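Local coordinates for glycoside hydrolase family 16 protein (Bacteroides ovatus, PDB 7KR6) that probably hydrolyses mixed-linkage beta-glucans as an endo-glucanase, cleaving glycosidic bonds within the polysaccharide chain, at residues S115-K120 / N263-W268. The protein carries 1 engineered substitution. Residues are numbered along the deposited sequence; the frame is centred on the assembly and turned at random.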
loop_
_atom_site.group_PDB
_atom_site.type_symbol
_atom_site.label_atom_id
_atom_site.label_comp_id
_atom_site.label_asym_id
_atom_site.label_seq_id
_atom_site.Cartn_x
_atom_site.Cartn_y
_atom_site.Cartn_z
ATOM N N SER A 115 13.531 -12.387 17.437
ATOM C CA SER A 115 14.899 -12.001 17.022
ATOM C C SER A 115 15.203 -12.707 15.699
ATOM O O SER A 115 15.184 -13.972 15.634
ATOM C CB SER A 115 15.914 -12.329 18.097
ATOM O OG SER A 115 17.234 -12.017 17.681
ATOM N N ILE A 116 15.413 -11.906 14.655
ATOM C CA ILE A 116 15.463 -12.397 13.261
ATOM C C ILE A 116 16.680 -11.803 12.565
ATOM O O ILE A 116 16.869 -10.575 12.614
ATOM C CB ILE A 116 14.170 -12.038 12.502
ATOM C CG1 ILE A 116 12.923 -12.518 13.249
ATOM C CG2 ILE A 116 14.192 -12.599 11.102
ATOM C CD1 ILE A 116 11.616 -12.083 12.606
ATOM N N LYS A 117 17.353 -12.673 11.834
ATOM C CA LYS A 117 18.438 -12.326 10.896
ATOM C C LYS A 117 17.902 -12.580 9.497
ATOM O O LYS A 117 17.473 -13.688 9.198
ATOM C CB LYS A 117 19.691 -13.157 11.176
ATOM C CG LYS A 117 20.845 -12.748 10.261
ATOM C CD LYS A 117 22.165 -13.222 10.812
ATOM C CE LYS A 117 22.722 -14.377 10.041
ATOM N NZ LYS A 117 23.860 -14.984 10.774
ATOM N N LEU A 118 17.987 -11.557 8.654
ATOM C CA LEU A 118 17.352 -11.551 7.319
ATOM C C LEU A 118 18.459 -11.607 6.274
ATOM O O LEU A 118 19.496 -10.964 6.421
ATOM C CB LEU A 118 16.513 -10.282 7.157
ATOM C CG LEU A 118 15.251 -10.231 7.995
ATOM C CD1 LEU A 118 14.554 -8.885 7.862
ATOM C CD2 LEU A 118 14.333 -11.400 7.645
ATOM N N PRO A 119 18.195 -12.310 5.160
ATOM C CA PRO A 119 19.049 -12.267 3.977
ATOM C C PRO A 119 18.880 -10.888 3.318
ATOM O O PRO A 119 17.893 -10.169 3.528
ATOM C CB PRO A 119 18.455 -13.335 3.058
ATOM C CG PRO A 119 17.000 -13.291 3.411
ATOM C CD PRO A 119 16.942 -13.018 4.899
ATOM N N LYS A 120 19.849 -10.520 2.490
ATOM C CA LYS A 120 19.640 -9.440 1.503
ATOM C C LYS A 120 18.463 -9.791 0.598
ATOM O O LYS A 120 18.493 -10.815 -0.092
ATOM C CB LYS A 120 20.976 -9.191 0.794
ATOM C CG LYS A 120 21.968 -8.545 1.752
ATOM C CD LYS A 120 23.223 -8.061 1.135
ATOM C CE LYS A 120 24.279 -7.812 2.189
ATOM N NZ LYS A 120 23.937 -6.689 3.090
ATOM N N ASN A 263 19.160 -18.163 3.554
ATOM C CA ASN A 263 18.515 -18.469 4.853
ATOM C C ASN A 263 17.937 -17.227 5.515
ATOM O O ASN A 263 18.515 -16.142 5.458
ATOM C CB ASN A 263 19.516 -19.043 5.835
ATOM C CG ASN A 263 19.958 -20.442 5.461
ATOM O OD1 ASN A 263 19.263 -21.138 4.723
ATOM N ND2 ASN A 263 21.100 -20.854 6.006
ATOM N N MET A 264 16.780 -17.407 6.125
ATOM C CA MET A 264 16.242 -16.489 7.140
ATOM C C MET A 264 16.320 -17.237 8.476
ATOM O O MET A 264 15.958 -18.404 8.507
ATOM C CB MET A 264 14.799 -16.161 6.776
ATOM C CG MET A 264 13.993 -15.503 7.837
ATOM S SD MET A 264 12.313 -15.206 7.168
ATOM C CE MET A 264 11.514 -14.409 8.539
ATOM N N TYR A 265 16.801 -16.575 9.513
ATOM C CA TYR A 265 17.066 -17.190 10.835
ATOM C C TYR A 265 16.229 -16.529 11.922
ATOM O O TYR A 265 16.214 -15.282 12.068
ATOM C CB TYR A 265 18.531 -17.007 11.207
ATOM C CG TYR A 265 19.550 -17.529 10.220
ATOM C CD1 TYR A 265 19.980 -18.838 10.267
ATOM C CD2 TYR A 265 20.141 -16.692 9.282
ATOM C CE1 TYR A 265 20.937 -19.314 9.389
ATOM C CE2 TYR A 265 21.102 -17.154 8.400
ATOM C CZ TYR A 265 21.538 -18.460 8.490
ATOM O OH TYR A 265 22.482 -18.924 7.613
ATOM N N ILE A 266 15.558 -17.344 12.757
ATOM C CA ILE A 266 14.793 -16.854 13.938
ATOM C C ILE A 266 15.432 -17.494 15.183
ATOM O O ILE A 266 15.390 -18.726 15.315
ATOM C CB ILE A 266 13.281 -17.118 13.841
ATOM C CG1 ILE A 266 12.646 -16.549 12.565
ATOM C CG2 ILE A 266 12.582 -16.530 15.038
ATOM C CD1 ILE A 266 12.750 -17.415 11.331
ATOM N N ASP A 267 16.046 -16.662 16.001
ATOM C CA ASP A 267 16.801 -17.157 17.195
ATOM C C ASP A 267 15.793 -17.522 18.272
ATOM O O ASP A 267 16.034 -18.512 19.015
ATOM C CB ASP A 267 17.731 -16.091 17.738
ATOM C CG ASP A 267 18.737 -16.583 18.768
ATOM O OD1 ASP A 267 18.761 -17.812 18.996
ATOM O OD2 ASP A 267 19.473 -15.746 19.296
ATOM N N TRP A 268 14.716 -16.770 18.367
ATOM C CA TRP A 268 13.719 -16.956 19.454
ATOM C C TRP A 268 12.488 -16.128 19.138
ATOM O O TRP A 268 12.547 -15.167 18.358
ATOM C CB TRP A 268 14.281 -16.619 20.852
ATOM C CG TRP A 268 14.927 -15.281 21.019
ATOM C CD1 TRP A 268 16.275 -15.035 21.087
ATOM C CD2 TRP A 268 14.291 -14.006 21.184
ATOM N NE1 TRP A 268 16.502 -13.711 21.291
ATOM C CE2 TRP A 268 15.309 -13.059 21.388
ATOM C CE3 TRP A 268 12.961 -13.577 21.225
ATOM C CZ2 TRP A 268 15.063 -11.701 21.563
ATOM C CZ3 TRP A 268 12.710 -12.233 21.394
ATOM C CH2 TRP A 268 13.744 -11.311 21.552
HETATM O O HOH W 1 19.410 -13.073 18.857
#
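Lys117 runs alongside Tyr265 across an antiparallel strand pairing. Its CB lies 4.0 Å from Tyr265 CB, and CG, placed anti to the backbone N (chi1 -177°), continues past CD2 of the ring. A bend at chi3 (107°) brings CE obliquely to the ring, 3.5 Å from Tyr265 CD2 and nearly as close to CE2, while NZ reaches on to a salt bridge with Asp77. The phenol is tethered at its other end, where Asn263 ND2 donates to Tyr265 OH over 2.9 Å, in the plane of the amide; Asn263 OD1 is hydrogen-bonded to Thr86 OG1. Behind these side chains the backbones of Lys117 and Tyr265 form a hydrogen-bonded pair, with each N donating to the other's O.

Near Ser115 the pairing becomes irregular. Ser115 O accepts from Asp267 N while Ser115 N donates to Trp268 O, and the helical backbone angles of Asp267 are consistent with a classic beta bulge. Ser115 CB sits over one face of the indole, 3.4 Å from Trp268 CE2, in a CH-pi contact. A water joins Ser115 OG to Asp267 OD2, donating to the carboxylate.

The other face is apolar: Ile116 CG1 meets Ile266 CG1 at 4.1 Å, and Met264 touches Ile116 through CE and Leu118 CD2 through CG. In the family 16 beta-sandwich, strand 261-271 is flanked by strands 112-117 and 80-90; Tyr196 packs against Ser115, Lys117 and Tyr265, whereas Phe129 and Pro127 of strand 125-133 cover Ile116, Leu118 and Met264.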